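Local coordinates for protein histone-lysine N-methyltransferase family member SUVH9 (PDB 4NJ5) that acts in gene silencing, apparently by binding methylated DNA and recruiting RNA polymerase V to chromatin, and lacks methyltransferase activity of its own, at residues L218-I221 and E226-S229; G73-V78 and E173-R178; L162-S167 and F197-S202; L180-E183 and R189-V192; D82-F85 and E89-V92. One frame throughout, in Å; residues are numbered along the deposited sequence.

Interaction 1: residues L218-I221 and E226-S229; sequences LERI and EMGS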
# COMPACT_ATOMS: atom_id res chain seq x y z
N LEU A 218 18.27 0.66 23.48
CA LEU A 218 18.50 1.02 22.08
C LEU A 218 18.26 2.50 21.86
O LEU A 218 17.25 3.05 22.31
CB LEU A 218 17.59 0.20 21.16
CG LEU A 218 18.14 -1.12 20.62
CD1 LEU A 218 18.50 -2.07 21.74
CD2 LEU A 218 17.13 -1.76 19.67
N GLU A 219 19.19 3.15 21.17
CA GLU A 219 19.06 4.57 20.85
C GLU A 219 19.20 4.78 19.35
O GLU A 219 20.09 4.22 18.72
CB GLU A 219 20.10 5.39 21.61
CG GLU A 219 19.78 5.58 23.09
CD GLU A 219 20.86 6.33 23.84
OE1 GLU A 219 21.82 6.81 23.19
OE2 GLU A 219 20.76 6.44 25.08
N ARG A 220 18.30 5.59 18.79
CA ARG A 220 18.28 5.81 17.35
C ARG A 220 19.50 6.60 16.88
O ARG A 220 19.96 7.51 17.55
CB ARG A 220 16.99 6.51 16.94
CG ARG A 220 16.72 6.46 15.44
CD ARG A 220 15.25 6.69 15.14
NE ARG A 220 14.94 6.44 13.74
CZ ARG A 220 14.78 7.39 12.82
NH1 ARG A 220 14.89 8.66 13.16
NH2 ARG A 220 14.49 7.06 11.57
N ILE A 221 20.01 6.22 15.71
CA ILE A 221 21.12 6.93 15.09
C ILE A 221 20.65 8.30 14.60
O ILE A 221 19.58 8.42 14.01
CB ILE A 221 21.70 6.16 13.89
CG1 ILE A 221 21.99 4.70 14.26
CG2 ILE A 221 22.96 6.84 13.36
CD1 ILE A 221 22.78 4.55 15.52
N GLU A 226 12.33 10.84 9.49
CA GLU A 226 11.32 10.59 10.52
C GLU A 226 10.92 9.12 10.53
O GLU A 226 10.79 8.49 9.48
CB GLU A 226 10.09 11.46 10.27
CG GLU A 226 9.07 11.46 11.41
CD GLU A 226 7.82 12.27 11.09
OE1 GLU A 226 7.70 12.79 9.96
OE2 GLU A 226 6.94 12.38 11.98
N MET A 227 10.73 8.57 11.72
CA MET A 227 10.29 7.19 11.85
C MET A 227 8.89 7.00 11.27
O MET A 227 8.03 7.88 11.38
CB MET A 227 10.30 6.76 13.32
CG MET A 227 11.69 6.60 13.89
SD MET A 227 11.68 5.95 15.57
CE MET A 227 10.66 7.19 16.38
N GLY A 228 8.67 5.85 10.65
CA GLY A 228 7.38 5.52 10.08
C GLY A 228 6.31 5.30 11.13
O GLY A 228 5.14 5.62 10.90
N SER A 229 6.69 4.76 12.29
CA SER A 229 5.72 4.53 13.36
C SER A 229 5.13 5.86 13.86
O SER A 229 3.94 5.94 14.19
CB SER A 229 6.33 3.72 14.51
OG SER A 229 7.51 4.31 15.02
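Arg220 and Met227 run past each other in opposite directions, with Met227 CG over one face of the guanidinium group. The arginine provides the length. Its CG stands opposite the backbone N (chi1 -165°) and the chain stays extended as far as NE, which carries the flat end from the close of strand 212-220 to the start of helix 228-240, although the CA atoms of Arg220 and Met227 are 9.8 Å apart. Met227 meets it with its CG, 3.2 Å above the guanidinium plane and displaced toward the rim; the shortest approach is 3.3 Å, from Met227 CG to Arg220 NE. Farther along, Met227 SD rests 3.7 Å from Arg220 CD. Glu226 adds little, its backbone C lying obliquely 4.3 Å from Arg220 NH2 while its carboxylate is directed elsewhere. Met227 is the N-cap residue of helix 228-240, so the arginine packs exactly where the helix begins. The polar ends are served from outside the two segments: Arg220 NH2 donates to Ala225 O, and Arg220 NE donates to Asp194 O on strand 190-206. The contact thus closes the short connection that leads from the last strand of the SRA-type sheet into the following helix, near the surface of the protein. No hydrogen bond joins the two segments directly. Their attraction is van der Waals contact between a thioether chain and a flat cation, while backbone carbonyls hold that cation by its N-H groups.

Interaction 2: residues G73-V78 and E173-R178; sequences GSIPGV and EVRVIR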
# COMPACT_ATOMS: atom_id res chain seq x y z
N GLY A 73 23.17 -2.86 9.07
CA GLY A 73 22.73 -1.51 8.81
C GLY A 73 21.62 -1.47 7.77
O GLY A 73 20.80 -2.38 7.71
N SER A 74 21.61 -0.43 6.95
CA SER A 74 20.52 -0.23 5.99
C SER A 74 20.47 -1.31 4.91
O SER A 74 21.51 -1.78 4.44
CB SER A 74 20.64 1.16 5.35
OG SER A 74 20.82 2.16 6.33
N ILE A 75 19.26 -1.70 4.53
CA ILE A 75 19.07 -2.56 3.37
C ILE A 75 18.82 -1.65 2.16
O ILE A 75 17.87 -0.87 2.16
CB ILE A 75 17.87 -3.52 3.56
CG1 ILE A 75 18.03 -4.34 4.84
CG2 ILE A 75 17.72 -4.44 2.35
CD1 ILE A 75 19.28 -5.23 4.87
N PRO A 76 19.69 -1.74 1.14
CA PRO A 76 19.58 -0.86 -0.02
C PRO A 76 18.23 -1.00 -0.71
O PRO A 76 17.81 -2.12 -1.00
CB PRO A 76 20.70 -1.36 -0.94
CG PRO A 76 21.68 -2.00 -0.02
CD PRO A 76 20.85 -2.64 1.05
N GLY A 77 17.56 0.13 -0.94
CA GLY A 77 16.26 0.12 -1.59
C GLY A 77 15.10 0.11 -0.61
O GLY A 77 13.97 0.41 -0.98
N VAL A 78 15.37 -0.26 0.64
CA VAL A 78 14.34 -0.26 1.67
C VAL A 78 14.52 0.97 2.55
O VAL A 78 15.54 1.12 3.22
CB VAL A 78 14.38 -1.53 2.53
CG1 VAL A 78 13.24 -1.51 3.55
CG2 VAL A 78 14.29 -2.76 1.66
N GLU A 173 25.25 -1.25 14.00
CA GLU A 173 23.99 -0.69 13.56
C GLU A 173 22.92 -1.78 13.54
O GLU A 173 23.07 -2.78 12.84
CB GLU A 173 24.12 -0.13 12.15
CG GLU A 173 24.77 1.23 12.06
CD GLU A 173 24.96 1.69 10.62
OE1 GLU A 173 25.35 0.85 9.77
OE2 GLU A 173 24.72 2.88 10.33
N VAL A 174 21.86 -1.57 14.31
CA VAL A 174 20.77 -2.54 14.38
C VAL A 174 19.49 -2.00 13.75
O VAL A 174 19.03 -0.92 14.11
CB VAL A 174 20.49 -2.94 15.84
CG1 VAL A 174 19.26 -3.83 15.93
CG2 VAL A 174 21.71 -3.64 16.45
N ARG A 175 18.92 -2.75 12.82
CA ARG A 175 17.63 -2.38 12.24
C ARG A 175 16.50 -2.62 13.24
O ARG A 175 16.46 -3.66 13.90
CB ARG A 175 17.36 -3.15 10.95
CG ARG A 175 18.35 -2.84 9.82
CD ARG A 175 17.98 -3.56 8.53
NE ARG A 175 18.10 -5.01 8.64
CZ ARG A 175 19.22 -5.69 8.42
NH1 ARG A 175 20.34 -5.05 8.09
NH2 ARG A 175 19.24 -7.01 8.54
N VAL A 176 15.61 -1.65 13.36
CA VAL A 176 14.42 -1.80 14.19
C VAL A 176 13.17 -1.80 13.33
O VAL A 176 12.92 -0.86 12.57
CB VAL A 176 14.31 -0.66 15.23
CG1 VAL A 176 12.92 -0.65 15.85
CG2 VAL A 176 15.38 -0.81 16.29
N ILE A 177 12.39 -2.87 13.43
CA ILE A 177 11.10 -2.93 12.76
C ILE A 177 10.00 -2.97 13.80
O ILE A 177 9.96 -3.88 14.64
CB ILE A 177 10.96 -4.14 11.83
CG1 ILE A 177 11.91 -4.04 10.63
CG2 ILE A 177 9.52 -4.26 11.33
CD1 ILE A 177 13.33 -4.52 10.91
N ARG A 178 9.10 -1.99 13.76
CA ARG A 178 8.03 -1.93 14.74
C ARG A 178 6.77 -2.62 14.25
O ARG A 178 6.35 -2.43 13.11
CB ARG A 178 7.76 -0.49 15.19
CG ARG A 178 7.94 -0.29 16.69
CD ARG A 178 7.71 1.14 17.13
NE ARG A 178 8.88 1.99 16.92
CZ ARG A 178 9.69 2.39 17.89
NH1 ARG A 178 10.73 3.17 17.60
NH2 ARG A 178 9.47 2.04 19.15
O HOH W 1 22.30 -4.45 10.90
O HOH W 2 23.87 1.39 6.85
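Gly73 and Arg175 account for most of the buried surface, and one hydrogen bond joins them: Arg175 NH1 donates to Gly73 O over 2.7 Å at an N-H...O angle of 164°. The oxygen lies in the guanidinium plane, at its edge, whereas the nitrogen is tilted 17° from the plane of the carbonyl. CG and CD of Arg175 already pass beside this carbonyl, CD 3.2 Å from Gly73 O, and the bend at chi3 (-66°) then turns the guanidinium so that NH1 meets the oxygen. One face of the same guanidinium carries Ile75, whose CD1 sits 3.4 Å from Arg175 NH1, the two side chains crossing at about a right angle. Arg175 is also held by Ile71 O at NH1 and Leu95 O at NE, a buried charge thus gripped by several backbone carbonyls. The arginine projects from strand 174-180, which lies between strands 117-124 and 190-206 in the mixed sheet of the SRA domain; the segment 73-78 is part of the loop leading to strand 83-84 and turns through a type II beta turn from Ile75 to Val78. Glu173 packs its CB and OE1 against Gly73 CA, OE1 at 3.7 Å. Two waters reinforce this end. One accepts from Gly73 N at 2.6 Å and donates to Glu173 O; the other accepts from Ser74 N and donates weakly to Glu173 OE1 at 3.3 Å.

Interaction 3: residues L162-S167 and F197-S202; sequences LAMERS and FRIVDS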
# COMPACT_ATOMS: atom_id res chain seq x y z
N LEU A 162 23.08 -12.99 23.50
CA LEU A 162 24.52 -12.83 23.37
C LEU A 162 24.83 -11.97 22.16
O LEU A 162 25.72 -11.13 22.19
CB LEU A 162 25.21 -14.19 23.25
CG LEU A 162 26.74 -14.20 23.13
CD1 LEU A 162 27.39 -13.49 24.31
CD2 LEU A 162 27.27 -15.62 23.01
N ALA A 163 24.07 -12.18 21.08
CA ALA A 163 24.26 -11.41 19.86
C ALA A 163 23.98 -9.93 20.09
O ALA A 163 24.69 -9.07 19.57
CB ALA A 163 23.39 -11.96 18.75
N MET A 164 22.94 -9.63 20.87
CA MET A 164 22.61 -8.26 21.24
C MET A 164 23.78 -7.65 22.01
O MET A 164 24.23 -6.55 21.70
CB MET A 164 21.34 -8.22 22.10
CG MET A 164 20.06 -8.58 21.37
SD MET A 164 19.57 -7.37 20.13
CE MET A 164 19.02 -6.01 21.16
N GLU A 165 24.26 -8.38 23.02
CA GLU A 165 25.41 -7.96 23.81
C GLU A 165 26.61 -7.61 22.93
O GLU A 165 27.23 -6.56 23.09
CB GLU A 165 25.76 -9.07 24.82
CG GLU A 165 27.24 -9.16 25.17
CD GLU A 165 27.71 -8.03 26.05
OE1 GLU A 165 26.88 -7.45 26.78
OE2 GLU A 165 28.92 -7.72 26.02
N ARG A 166 26.91 -8.51 22.01
CA ARG A 166 28.03 -8.33 21.11
C ARG A 166 27.84 -7.12 20.20
O ARG A 166 28.79 -6.38 19.92
CB ARG A 166 28.25 -9.59 20.27
CG ARG A 166 29.49 -10.36 20.66
CD ARG A 166 29.52 -10.69 22.15
NE ARG A 166 30.89 -10.86 22.62
CZ ARG A 166 31.58 -9.91 23.24
NH1 ARG A 166 31.02 -8.73 23.48
NH2 ARG A 166 32.83 -10.14 23.63
N SER A 167 26.61 -6.90 19.74
CA SER A 167 26.32 -5.74 18.90
C SER A 167 26.50 -4.45 19.69
O SER A 167 26.93 -3.44 19.13
CB SER A 167 24.93 -5.83 18.29
OG SER A 167 24.94 -6.66 17.13
N PHE A 197 19.36 1.82 14.95
CA PHE A 197 19.54 2.14 16.36
C PHE A 197 20.85 1.50 16.80
O PHE A 197 21.32 0.55 16.18
CB PHE A 197 18.40 1.55 17.19
CG PHE A 197 17.10 2.31 17.09
CD1 PHE A 197 16.39 2.36 15.90
CD2 PHE A 197 16.57 2.93 18.21
CE1 PHE A 197 15.19 3.05 15.82
CE2 PHE A 197 15.37 3.62 18.14
CZ PHE A 197 14.68 3.67 16.94
N ARG A 198 21.44 2.01 17.87
CA ARG A 198 22.60 1.35 18.46
C ARG A 198 22.31 0.94 19.89
O ARG A 198 21.60 1.64 20.61
CB ARG A 198 23.85 2.24 18.40
CG ARG A 198 24.67 2.04 17.13
CD ARG A 198 26.05 2.66 17.25
NE ARG A 198 26.74 2.63 15.96
CZ ARG A 198 26.71 3.62 15.07
NH1 ARG A 198 26.03 4.72 15.33
NH2 ARG A 198 27.37 3.50 13.92
N ILE A 199 22.85 -0.20 20.30
CA ILE A 199 22.68 -0.68 21.66
C ILE A 199 23.76 -0.04 22.51
O ILE A 199 24.95 -0.26 22.28
CB ILE A 199 22.79 -2.21 21.74
CG1 ILE A 199 21.94 -2.88 20.66
CG2 ILE A 199 22.38 -2.71 23.12
CD1 ILE A 199 22.20 -4.36 20.50
N VAL A 200 23.36 0.78 23.48
CA VAL A 200 24.33 1.57 24.23
C VAL A 200 24.45 1.12 25.68
O VAL A 200 25.28 1.64 26.43
CB VAL A 200 23.97 3.06 24.21
CG1 VAL A 200 23.84 3.55 22.77
CG2 VAL A 200 22.68 3.31 24.98
N ASP A 201 23.61 0.17 26.08
CA ASP A 201 23.66 -0.36 27.44
C ASP A 201 22.94 -1.70 27.54
O ASP A 201 22.02 -1.98 26.77
CB ASP A 201 23.07 0.64 28.44
CG ASP A 201 23.49 0.34 29.86
OD1 ASP A 201 24.43 -0.47 30.04
OD2 ASP A 201 22.90 0.92 30.80
N SER A 202 23.37 -2.54 28.48
CA SER A 202 22.73 -3.83 28.70
C SER A 202 22.85 -4.23 30.16
O SER A 202 23.81 -3.86 30.83
CB SER A 202 23.39 -4.91 27.84
OG SER A 202 24.64 -5.28 28.38
O HOH W 3 25.04 -1.56 18.55
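Helix segment 162-167 crosses strand segment 197-202 nearly at right angles, with 96° between their N-to-C directions and 8.5 Å between the axes at closest approach. Ile199 carries the contact, its CD1 reaching the helix between Met164 and Ser167. The extended end of the isoleucine (chi2 169°) brings this methyl to 3.2 Å from Met164 O, 3.6 Å from Met164 CE and 3.8 Å from Ser167 CB. Met164 folds back to meet it, bent at chi2 and chi3, and the two side chains cross at about a right angle. Close by, a water ties the backbones together, donating to Ser167 O at 2.7 Å and accepting from Ile199 N at 3.1 Å. The hydroxyl of Ser167 is engaged by Ala118 O of strand 117-124, leaving its CB to touch the isoleucine. At Ser202 the packing gives way to a polar approach: Ser202 OG and Glu165 OE1 are 3.5 Å apart, at best a weak hydrogen bond. Glu165 also faces Arg166, whose NH1 is 3.4 Å from Glu165 OE2, a pairing of charges without an N-H directed at the oxygen. Leu218 and Val174 extend the apolar surroundings of Ile199, and Tyr216 touches both Met164 and Ser202. The arrangement is that of a helix laid across a beta sheet, here helix 159-169 against strands 117-124, 190-206 and 212-220 of the SRA-domain sheet.

Interaction 4: residues L180-E183 and R189-V192; sequences LKYE and RVYV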
# COMPACT_ATOMS: atom_id res chain seq x y z
N LEU A 180 2.74 -3.05 14.82
CA LEU A 180 1.62 -2.30 15.39
C LEU A 180 0.29 -2.90 14.97
O LEU A 180 0.11 -3.28 13.81
CB LEU A 180 1.68 -0.83 14.94
CG LEU A 180 2.88 0.06 15.26
CD1 LEU A 180 4.09 -0.24 14.38
CD2 LEU A 180 2.50 1.53 15.14
N LYS A 181 -0.65 -3.00 15.90
CA LYS A 181 -2.01 -3.34 15.51
C LYS A 181 -2.57 -2.12 14.81
O LYS A 181 -2.91 -1.12 15.44
CB LYS A 181 -2.90 -3.69 16.71
CG LYS A 181 -4.34 -3.96 16.30
CD LYS A 181 -5.25 -4.27 17.49
CE LYS A 181 -4.97 -5.66 18.04
NZ LYS A 181 -4.99 -6.69 16.96
N TYR A 182 -2.65 -2.20 13.49
CA TYR A 182 -2.99 -1.03 12.69
C TYR A 182 -3.96 -1.41 11.59
O TYR A 182 -3.83 -2.46 10.95
CB TYR A 182 -1.72 -0.40 12.12
CG TYR A 182 -1.85 1.06 11.78
CD1 TYR A 182 -1.55 2.05 12.71
CD2 TYR A 182 -2.27 1.46 10.52
CE1 TYR A 182 -1.67 3.39 12.40
CE2 TYR A 182 -2.39 2.80 10.20
CZ TYR A 182 -2.09 3.76 11.14
OH TYR A 182 -2.21 5.09 10.83
N GLU A 183 -4.95 -0.56 11.38
CA GLU A 183 -6.04 -0.81 10.44
C GLU A 183 -5.51 -0.92 9.00
O GLU A 183 -4.87 -0.00 8.48
CB GLU A 183 -7.07 0.32 10.55
CG GLU A 183 -8.37 0.11 9.79
CD GLU A 183 -9.39 1.21 10.08
OE1 GLU A 183 -9.06 2.17 10.80
OE2 GLU A 183 -10.53 1.10 9.57
N ARG A 189 -2.15 -6.72 11.21
CA ARG A 189 -1.13 -5.82 11.74
C ARG A 189 -0.29 -5.14 10.65
O ARG A 189 -0.30 -5.55 9.49
CB ARG A 189 -0.21 -6.55 12.72
CG ARG A 189 1.05 -7.15 12.10
CD ARG A 189 0.73 -8.24 11.08
NE ARG A 189 0.24 -9.46 11.70
CZ ARG A 189 -0.08 -10.56 11.02
NH1 ARG A 189 0.03 -10.58 9.70
NH2 ARG A 189 -0.52 -11.63 11.67
N VAL A 190 0.44 -4.10 11.05
CA VAL A 190 1.35 -3.40 10.16
C VAL A 190 2.77 -3.40 10.73
O VAL A 190 2.97 -3.10 11.91
CB VAL A 190 0.88 -1.93 9.94
CG1 VAL A 190 1.97 -1.10 9.30
CG2 VAL A 190 -0.39 -1.90 9.10
N TYR A 191 3.74 -3.77 9.90
CA TYR A 191 5.15 -3.67 10.28
C TYR A 191 5.79 -2.50 9.56
O TYR A 191 5.73 -2.40 8.33
CB TYR A 191 5.91 -4.97 9.98
CG TYR A 191 5.39 -6.14 10.76
CD1 TYR A 191 5.54 -6.21 12.14
CD2 TYR A 191 4.71 -7.18 10.13
CE1 TYR A 191 5.04 -7.27 12.86
CE2 TYR A 191 4.22 -8.25 10.84
CZ TYR A 191 4.38 -8.28 12.21
OH TYR A 191 3.88 -9.35 12.93
N VAL A 192 6.41 -1.61 10.33
CA VAL A 192 7.04 -0.43 9.74
C VAL A 192 8.52 -0.35 10.11
O VAL A 192 8.90 -0.59 11.25
CB VAL A 192 6.29 0.87 10.13
CG1 VAL A 192 6.30 1.07 11.64
CG2 VAL A 192 6.90 2.06 9.41
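Leu180 and Val190 form an antiparallel hydrogen-bonded pair in a beta hairpin of the SRA domain, where strand 174-180 ends and strand 190-206 begins. Both bonds of the pair measure 2.9 Å, from Leu180 N to Val190 O and from Val190 N to Leu180 O; the second is nearly straight at 176°. The tight part of the contact lies on the sheet face that bears these two side chains. There Leu180 CD1 meets Val192 CG1 at 3.8 Å, the valine methyl being brought inward by a chi1 of 61° that places it between the backbone N and the carbonyl carbon. Beside them Tyr182 and Val190 point the same way, and Tyr182 CB packs 3.6 Å from Val190 CG2, which stands obliquely to the ring. The tyrosine ring leads on toward helix 228-240, where its hydroxyl bonds Leu232 O, and Val192 also touches that helix at Ser229 and Leu232. Beyond the pair the hairpin opens. Lys181 and Glu183 turn away from the partner strand and are exposed, Glu183 forming a salt bridge with Lys239. Arg189 likewise sends its end away, bent at chi2 and chi3, to a salt bridge with Asp48 and a hydrogen bond to Phe85 O. Near its root it still touches the other segment, Arg189 CB lying 3.5 Å from Leu180 O.

Interaction 5: residues D82-F85 and E89-V92; sequences DIFF and ELCV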
# COMPACT_ATOMS: atom_id res chain seq x y z
N ASP A 82 8.76 2.55 5.16
CA ASP A 82 8.16 1.47 4.38
C ASP A 82 7.33 0.60 5.31
O ASP A 82 7.75 0.29 6.43
CB ASP A 82 9.22 0.63 3.68
CG ASP A 82 9.86 1.36 2.51
OD1 ASP A 82 9.34 2.42 2.11
OD2 ASP A 82 10.88 0.87 1.99
N ILE A 83 6.14 0.22 4.85
CA ILE A 83 5.24 -0.62 5.64
C ILE A 83 5.14 -2.02 5.07
O ILE A 83 5.29 -2.23 3.86
CB ILE A 83 3.83 -0.02 5.75
CG1 ILE A 83 3.25 0.23 4.35
CG2 ILE A 83 3.85 1.25 6.58
CD1 ILE A 83 1.79 0.63 4.36
N PHE A 84 4.89 -2.98 5.96
CA PHE A 84 4.77 -4.39 5.60
C PHE A 84 3.64 -5.00 6.41
O PHE A 84 3.32 -4.51 7.50
CB PHE A 84 6.09 -5.11 5.86
CG PHE A 84 7.25 -4.49 5.14
CD1 PHE A 84 7.99 -3.48 5.74
CD2 PHE A 84 7.60 -4.91 3.87
CE1 PHE A 84 9.05 -2.90 5.07
CE2 PHE A 84 8.66 -4.33 3.20
CZ PHE A 84 9.39 -3.33 3.80
N PHE A 85 3.04 -6.07 5.91
CA PHE A 85 1.85 -6.64 6.55
C PHE A 85 2.07 -8.02 7.16
O PHE A 85 1.23 -8.52 7.90
CB PHE A 85 0.69 -6.69 5.56
CG PHE A 85 0.34 -5.35 4.99
CD1 PHE A 85 -0.21 -4.37 5.79
CD2 PHE A 85 0.55 -5.08 3.65
CE1 PHE A 85 -0.54 -3.13 5.27
CE2 PHE A 85 0.22 -3.84 3.12
CZ PHE A 85 -0.33 -2.87 3.93
N GLU A 89 7.21 -11.41 4.96
CA GLU A 89 7.48 -10.31 4.04
C GLU A 89 8.80 -9.63 4.40
O GLU A 89 9.59 -9.28 3.52
CB GLU A 89 6.33 -9.30 4.08
CG GLU A 89 6.35 -8.29 2.97
CD GLU A 89 5.08 -7.45 2.92
OE1 GLU A 89 4.20 -7.64 3.78
OE2 GLU A 89 4.97 -6.60 2.01
N LEU A 90 9.05 -9.46 5.70
CA LEU A 90 10.29 -8.86 6.18
C LEU A 90 11.50 -9.71 5.80
O LEU A 90 12.59 -9.18 5.58
CB LEU A 90 10.25 -8.69 7.70
CG LEU A 90 9.12 -7.81 8.22
CD1 LEU A 90 9.12 -7.79 9.75
CD2 LEU A 90 9.24 -6.40 7.67
N CYS A 91 11.31 -11.02 5.73
CA CYS A 91 12.37 -11.93 5.31
C CYS A 91 12.64 -11.74 3.83
O CYS A 91 13.79 -11.71 3.39
CB CYS A 91 12.00 -13.38 5.58
SG CYS A 91 11.56 -13.74 7.29
N VAL A 92 11.56 -11.61 3.05
CA VAL A 92 11.69 -11.37 1.62
C VAL A 92 12.53 -10.12 1.34
O VAL A 92 13.38 -10.12 0.45
CB VAL A 92 10.32 -11.24 0.94
CG1 VAL A 92 10.48 -10.88 -0.54
CG2 VAL A 92 9.53 -12.54 1.09
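Glu89 and Phe85 are joined by a hydrogen bond from side chain to backbone: Phe85 N donates to Glu89 OE1 over 2.9 Å at an N-H...O angle of 166°. The donor comes from above the carboxylate, 39° out of its plane. Glu89 reaches so far because its CG stands opposite the backbone N and the rest of the chain is extended, spanning from the helix to the end of the strand. The same OE1 accepts a weak bond from Phe86 N, and OE2 forms a salt bridge with Arg20 of helix 8-35. Several groups therefore share this buried carboxylate, and the arginine would be expected to favour its charged form.

The second kind of contact sets the carboxylate against an aromatic edge. Phe84 CD2 approaches Glu89 OE2 to 3.6 Å, near the ring plane, and the planes of ring and carboxylate stand 88° apart. The partly positive rim of the ring thus faces a negatively charged group.

Apolar packing makes up the third kind. Leu90 CD2 lies obliquely to the Phe84 ring, 3.7 Å from Phe84 CD1, so that the ring is touched by the glutamate on one ortho carbon and by the leucine on the other. The Phe85 side chain touches Val186 and Asn493, and its CB lies 4.0 Å from Glu89 OE1.

Strand 83-84 pairs antiparallel with strand 190-206 through Phe84 and Tyr191, while helix 87-92 follows after a short turn and packs through Glu89 and Val92 on helix 8-35.

Overall arrangement
All five contacts reach one mixed sheet of the SRA domain. Along the chain interaction 5 is nested inside the long loop closed by interaction 2, interaction 4 lies inside the loop of interaction 3, and interaction 1 comes last, leading into helix 228-240. Strand 190-206 links them: interactions 3 and 4 use it at points about 26 Å apart between centres, and strands 83-84, 174-180 and 212-220 all pair with it. Interactions 2 and 5 touch through Ile177 and Leu90, with centres about 11 Å apart; interactions 1 and 2 meet where Met227 and Ser229 pack on Arg178. Helices 87-92, 159-169 and 228-240 are thereby fastened to the same sheet, away from the zinc cluster.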